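Local atomic coordinates of protein F01G10.3, confirmed by transcript evidence (Caenorhabditis elegans, PDB entry 3K6J), a protein that probably binds NAD+ and oxidises (3S)-3-hydroxyacyl-CoA as the dehydrogenase part of a multifunctional enzyme, and carries a bound zinc ion. Residues A[53-66]-A[125-138]. Residues are numbered along the deposited sequence; the frame is centred on the assembly and turned at random.
Sequences DVNSVAIIGGGTMG and FHKLSNCDLIVESV. With PO4 (phosphate ion), chain E.
Strands 56-60 and 133-136 run parallel, their axes 12° apart, joined by a ladder of backbone bonds. S56 O accepts from D132 N at 2.9 Å; A58 N donates to L133 O, and A58 O accepts from V135 N at 2.8 Å; I60 does the same with V135 O and S137 N, which carries the pairing one residue beyond the strand. These are the first and fourth strands in sequence of a Rossmann-type sheet, neighbours inside it; strand 79-83 flanks 56-60 on its other edge.

The face of V57, I59, L133 and V135 is apolar, and helix 64-75 packs on it: I59 bends its chain so that CD1 reaches V135 CG2 at 3.9 Å. On the other, apolar except for E136, the small A58 lets L128 CD2 come within 3.6 Å of its CB, while C131 SG lies beside the same methyl. I60 sends CG1 alongside its own backbone N (chi1 -51°), and its CD1 presses on I134 CG2 at 3.4 Å, a tight fit; helix 142-153 closes over I60 and F125. Buried E136 is satisfied: OE2 takes V138 N at 2.7 Å and a salt bridge from K145, OE1 bonds T164.

Polar groups gather at the ends. At the start, N55 N gives D132 OD2 a short bond of 2.6 Å, on the anti side of the carboxylate; K157 holds OD1 by a salt bridge, and a water links OD2 to N55 OD1. At the other end, water bridges tie S137 O to G63 N and S137 OG to G66 N, while N165 is that hydroxyl's direct partner. A CB on G61 would jam against I60 O and meet S137 O; one on G66 would hit G61 O.

Regular parallel pairing thus sets a glycine-rich turn beside S137, consistent with the GxGxxG pattern and NAD+ binding of Rossmann-type dehydrogenases.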
loop_
_atom_site.group_PDB
_atom_site.type_symbol
_atom_site.label_atom_id
_atom_site.label_comp_id
_atom_site.label_asym_id
_atom_site.label_seq_id
_atom_site.Cartn_x
_atom_site.Cartn_y
_atom_site.Cartn_z
ATOM N N ASP A 53 -5.581 14.377 -22.054
ATOM C CA ASP A 53 -6.265 14.886 -20.873
ATOM C C ASP A 53 -7.287 13.863 -20.481
ATOM O O ASP A 53 -7.901 13.233 -21.342
ATOM C CB ASP A 53 -6.945 16.227 -21.144
ATOM C CG ASP A 53 -5.946 17.358 -21.382
ATOM O OD1 ASP A 53 -6.205 18.170 -22.282
ATOM O OD2 ASP A 53 -4.903 17.438 -20.680
ATOM N N VAL A 54 -7.484 13.701 -19.178
ATOM C CA VAL A 54 -8.477 12.759 -18.695
ATOM C C VAL A 54 -9.658 13.530 -18.122
ATOM O O VAL A 54 -9.626 13.987 -16.977
ATOM C CB VAL A 54 -7.847 11.709 -17.719
ATOM C CG1 VAL A 54 -8.895 11.001 -16.926
ATOM C CG2 VAL A 54 -7.031 10.686 -18.518
ATOM N N ASN A 55 -10.702 13.697 -18.933
ATOM C CA ASN A 55 -11.900 14.450 -18.485
ATOM C C ASN A 55 -13.040 13.562 -18.036
ATOM O O ASN A 55 -14.027 14.028 -17.469
ATOM C CB ASN A 55 -12.388 15.404 -19.595
ATOM C CG ASN A 55 -11.491 16.624 -19.742
ATOM O OD1 ASN A 55 -10.912 16.866 -20.805
ATOM N ND2 ASN A 55 -11.341 17.374 -18.657
ATOM N N SER A 56 -12.885 12.274 -18.306
ATOM C CA SER A 56 -13.936 11.318 -18.103
ATOM C C SER A 56 -13.325 9.947 -17.890
ATOM O O SER A 56 -12.484 9.531 -18.660
ATOM C CB SER A 56 -14.814 11.277 -19.335
ATOM O OG SER A 56 -15.997 10.629 -18.997
ATOM N N VAL A 57 -13.775 9.244 -16.855
ATOM C CA VAL A 57 -13.196 7.942 -16.488
ATOM C C VAL A 57 -14.289 6.880 -16.329
ATOM O O VAL A 57 -15.433 7.218 -16.058
ATOM C CB VAL A 57 -12.356 8.054 -15.193
ATOM C CG1 VAL A 57 -11.955 6.680 -14.669
ATOM C CG2 VAL A 57 -11.102 8.895 -15.475
ATOM N N ALA A 58 -13.930 5.611 -16.519
ATOM C CA ALA A 58 -14.825 4.522 -16.233
ATOM C C ALA A 58 -14.082 3.463 -15.455
ATOM O O ALA A 58 -12.926 3.181 -15.721
ATOM C CB ALA A 58 -15.474 3.919 -17.526
ATOM N N ILE A 59 -14.752 2.933 -14.452
ATOM C CA ILE A 59 -14.217 1.888 -13.613
ATOM C C ILE A 59 -15.189 0.716 -13.791
ATOM O O ILE A 59 -16.397 0.849 -13.511
ATOM C CB ILE A 59 -14.193 2.299 -12.124
ATOM C CG1 ILE A 59 -13.352 3.588 -11.873
ATOM C CG2 ILE A 59 -13.761 1.105 -11.262
ATOM C CD1 ILE A 59 -11.826 3.429 -12.039
ATOM N N ILE A 60 -14.677 -0.415 -14.269
ATOM C CA ILE A 60 -15.550 -1.549 -14.528
ATOM C C ILE A 60 -15.441 -2.535 -13.390
ATOM O O ILE A 60 -14.336 -3.018 -13.069
ATOM C CB ILE A 60 -15.239 -2.202 -15.896
ATOM C CG1 ILE A 60 -15.221 -1.133 -16.991
ATOM C CG2 ILE A 60 -16.284 -3.274 -16.251
ATOM C CD1 ILE A 60 -14.637 -1.637 -18.315
ATOM N N GLY A 61 -16.578 -2.801 -12.748
ATOM C CA GLY A 61 -16.621 -3.711 -11.602
ATOM C C GLY A 61 -16.926 -2.985 -10.302
ATOM O O GLY A 61 -16.247 -2.000 -9.961
ATOM N N GLY A 62 -17.926 -3.480 -9.558
ATOM C CA GLY A 62 -18.363 -2.844 -8.307
ATOM C C GLY A 62 -17.932 -3.499 -6.996
ATOM O O GLY A 62 -18.580 -3.327 -5.946
ATOM N N GLY A 63 -16.852 -4.270 -7.049
ATOM C CA GLY A 63 -16.158 -4.726 -5.840
ATOM C C GLY A 63 -15.491 -3.593 -5.053
ATOM O O GLY A 63 -15.607 -2.415 -5.386
ATOM N N THR A 64 -14.784 -3.967 -4.006
ATOM C CA THR A 64 -14.174 -3.021 -3.070
ATOM C C THR A 64 -13.216 -2.036 -3.747
ATOM O O THR A 64 -13.312 -0.843 -3.508
ATOM C CB THR A 64 -13.410 -3.810 -1.956
ATOM O OG1 THR A 64 -14.343 -4.647 -1.254
ATOM C CG2 THR A 64 -12.734 -2.878 -0.963
ATOM N N MET A 65 -12.278 -2.529 -4.525
ATOM C CA MET A 65 -11.370 -1.705 -5.314
ATOM C C MET A 65 -12.007 -0.914 -6.397
ATOM O O MET A 65 -11.638 0.165 -6.639
ATOM C CB MET A 65 -10.210 -2.500 -5.885
ATOM C CG MET A 65 -9.125 -2.773 -4.909
ATOM S SD MET A 65 -8.339 -1.329 -4.254
ATOM C CE MET A 65 -8.502 -1.706 -2.618
ATOM N N GLY A 66 -12.945 -1.506 -7.080
ATOM C CA GLY A 66 -13.723 -0.773 -8.071
ATOM C C GLY A 66 -14.380 0.455 -7.445
ATOM O O GLY A 66 -14.258 1.582 -7.966
ATOM N N PHE A 125 -22.641 -0.182 -21.310
ATOM C CA PHE A 125 -21.357 0.204 -21.922
ATOM C C PHE A 125 -21.392 1.367 -22.922
ATOM O O PHE A 125 -20.414 2.104 -23.065
ATOM C CB PHE A 125 -20.712 -1.009 -22.582
ATOM C CG PHE A 125 -20.192 -2.004 -21.605
ATOM C CD1 PHE A 125 -21.061 -2.830 -20.904
ATOM C CD2 PHE A 125 -18.832 -2.097 -21.357
ATOM C CE1 PHE A 125 -20.570 -3.750 -19.980
ATOM C CE2 PHE A 125 -18.330 -3.014 -20.429
ATOM C CZ PHE A 125 -19.199 -3.844 -19.742
ATOM N N HIS A 126 -22.506 1.528 -23.622
ATOM C CA HIS A 126 -22.607 2.558 -24.647
ATOM C C HIS A 126 -22.690 3.954 -24.045
ATOM O O HIS A 126 -23.020 4.922 -24.737
ATOM C CB HIS A 126 -23.778 2.255 -25.588
ATOM C CG HIS A 126 -23.529 1.068 -26.466
ATOM N ND1 HIS A 126 -23.465 1.156 -27.843
ATOM C CD2 HIS A 126 -23.264 -0.228 -26.159
ATOM C CE1 HIS A 126 -23.198 -0.037 -28.345
ATOM N NE2 HIS A 126 -23.066 -0.894 -27.345
ATOM N N LYS A 127 -22.381 4.036 -22.748
ATOM C CA LYS A 127 -22.268 5.307 -22.032
ATOM C C LYS A 127 -20.799 5.758 -22.030
ATOM O O LYS A 127 -20.502 6.915 -21.702
ATOM C CB LYS A 127 -22.777 5.172 -20.574
ATOM C CG LYS A 127 -24.213 4.631 -20.396
ATOM C CD LYS A 127 -25.245 5.718 -20.075
ATOM C CE LYS A 127 -26.669 5.122 -20.034
ATOM N NZ LYS A 127 -27.730 6.099 -19.658
ATOM N N LEU A 128 -19.896 4.855 -22.423
ATOM C CA LEU A 128 -18.458 5.047 -22.235
ATOM C C LEU A 128 -17.696 5.636 -23.421
ATOM O O LEU A 128 -16.507 5.952 -23.301
ATOM C CB LEU A 128 -17.791 3.730 -21.831
ATOM C CG LEU A 128 -18.350 2.965 -20.631
ATOM C CD1 LEU A 128 -17.427 1.807 -20.262
ATOM C CD2 LEU A 128 -18.554 3.891 -19.455
ATOM N N SER A 129 -18.362 5.798 -24.553
ATOM C CA SER A 129 -17.669 6.082 -25.807
ATOM C C SER A 129 -16.797 7.352 -25.787
ATOM O O SER A 129 -15.853 7.455 -26.567
ATOM C CB SER A 129 -18.673 6.114 -26.972
ATOM O OG SER A 129 -19.502 7.242 -26.858
ATOM N N ASN A 130 -17.111 8.308 -24.910
ATOM C CA ASN A 130 -16.259 9.484 -24.753
ATOM C C ASN A 130 -15.261 9.440 -23.569
ATOM O O ASN A 130 -14.632 10.447 -23.256
ATOM C CB ASN A 130 -17.087 10.778 -24.726
ATOM C CG ASN A 130 -16.285 12.002 -25.193
ATOM O OD1 ASN A 130 -15.392 11.906 -26.057
ATOM N ND2 ASN A 130 -16.594 13.159 -24.616
ATOM N N CYS A 131 -15.097 8.274 -22.950
ATOM C CA CYS A 131 -14.194 8.099 -21.790
ATOM C C CYS A 131 -12.716 8.103 -22.164
ATOM O O CYS A 131 -12.310 7.438 -23.127
ATOM C CB CYS A 131 -14.517 6.804 -21.034
ATOM S SG CYS A 131 -15.898 6.937 -19.874
ATOM N N ASP A 132 -11.907 8.811 -21.374
ATOM C CA ASP A 132 -10.462 8.938 -21.635
ATOM C C ASP A 132 -9.633 7.844 -20.986
ATOM O O ASP A 132 -8.549 7.499 -21.466
ATOM C CB ASP A 132 -9.959 10.304 -21.170
ATOM C CG ASP A 132 -10.657 11.456 -21.878
ATOM O OD1 ASP A 132 -10.719 11.407 -23.118
ATOM O OD2 ASP A 132 -11.124 12.404 -21.204
ATOM N N LEU A 133 -10.142 7.303 -19.884
ATOM C CA LEU A 133 -9.450 6.261 -19.133
ATOM C C LEU A 133 -10.477 5.276 -18.578
ATOM O O LEU A 133 -11.454 5.663 -17.934
ATOM C CB LEU A 133 -8.608 6.859 -17.989
ATOM C CG LEU A 133 -7.937 5.875 -17.006
ATOM C CD1 LEU A 133 -6.950 4.969 -17.674
ATOM C CD2 LEU A 133 -7.294 6.582 -15.809
ATOM N N ILE A 134 -10.246 3.999 -18.830
ATOM C CA ILE A 134 -11.121 2.963 -18.319
ATOM C C ILE A 134 -10.267 1.971 -17.596
ATOM O O ILE A 134 -9.296 1.486 -18.157
ATOM C CB ILE A 134 -11.923 2.273 -19.460
ATOM C CG1 ILE A 134 -12.660 3.319 -20.300
ATOM C CG2 ILE A 134 -12.889 1.224 -18.888
ATOM C CD1 ILE A 134 -13.631 2.741 -21.344
ATOM N N VAL A 135 -10.599 1.705 -16.331
ATOM C CA VAL A 135 -9.882 0.729 -15.525
ATOM C C VAL A 135 -10.833 -0.420 -15.177
ATOM O O VAL A 135 -11.905 -0.215 -14.603
ATOM C CB VAL A 135 -9.305 1.316 -14.195
ATOM C CG1 VAL A 135 -8.218 0.400 -13.634
ATOM C CG2 VAL A 135 -8.776 2.743 -14.366
ATOM N N GLU A 136 -10.419 -1.626 -15.547
ATOM C CA GLU A 136 -11.126 -2.859 -15.242
ATOM C C GLU A 136 -10.689 -3.368 -13.850
ATOM O O GLU A 136 -9.507 -3.479 -13.545
ATOM C CB GLU A 136 -10.788 -3.863 -16.359
ATOM C CG GLU A 136 -11.091 -5.298 -16.123
ATOM C CD GLU A 136 -10.123 -5.968 -15.223
ATOM O OE1 GLU A 136 -8.886 -5.794 -15.349
ATOM O OE2 GLU A 136 -10.614 -6.672 -14.351
ATOM N N SER A 137 -11.666 -3.678 -13.020
ATOM C CA SER A 137 -11.442 -4.279 -11.725
ATOM C C SER A 137 -12.426 -5.449 -11.511
ATOM O O SER A 137 -13.050 -5.567 -10.436
ATOM C CB SER A 137 -11.712 -3.228 -10.647
ATOM O OG SER A 137 -11.190 -3.689 -9.416
ATOM N N VAL A 138 -12.598 -6.277 -12.538
ATOM C CA VAL A 138 -13.461 -7.471 -12.447
ATOM C C VAL A 138 -12.735 -8.683 -11.855
ATOM O O VAL A 138 -11.518 -8.607 -11.530
ATOM C CB VAL A 138 -14.155 -7.831 -13.790
ATOM C CG1 VAL A 138 -14.972 -6.677 -14.272
ATOM C CG2 VAL A 138 -13.125 -8.270 -14.875
HETATM P P PO4 E . -13.898 -7.526 -2.886
HETATM O O1 PO4 E . -12.774 -6.944 -2.053
HETATM O O2 PO4 E . -13.982 -9.005 -2.583
HETATM O O3 PO4 E . -15.209 -6.876 -2.517
HETATM O O4 PO4 E . -13.641 -7.299 -4.359
HETATM O O HOH W 1 -11.164 15.177 -22.595
HETATM O O HOH W 2 -15.520 -6.553 -8.867
HETATM O O HOH W 3 -13.391 -4.410 -7.672
#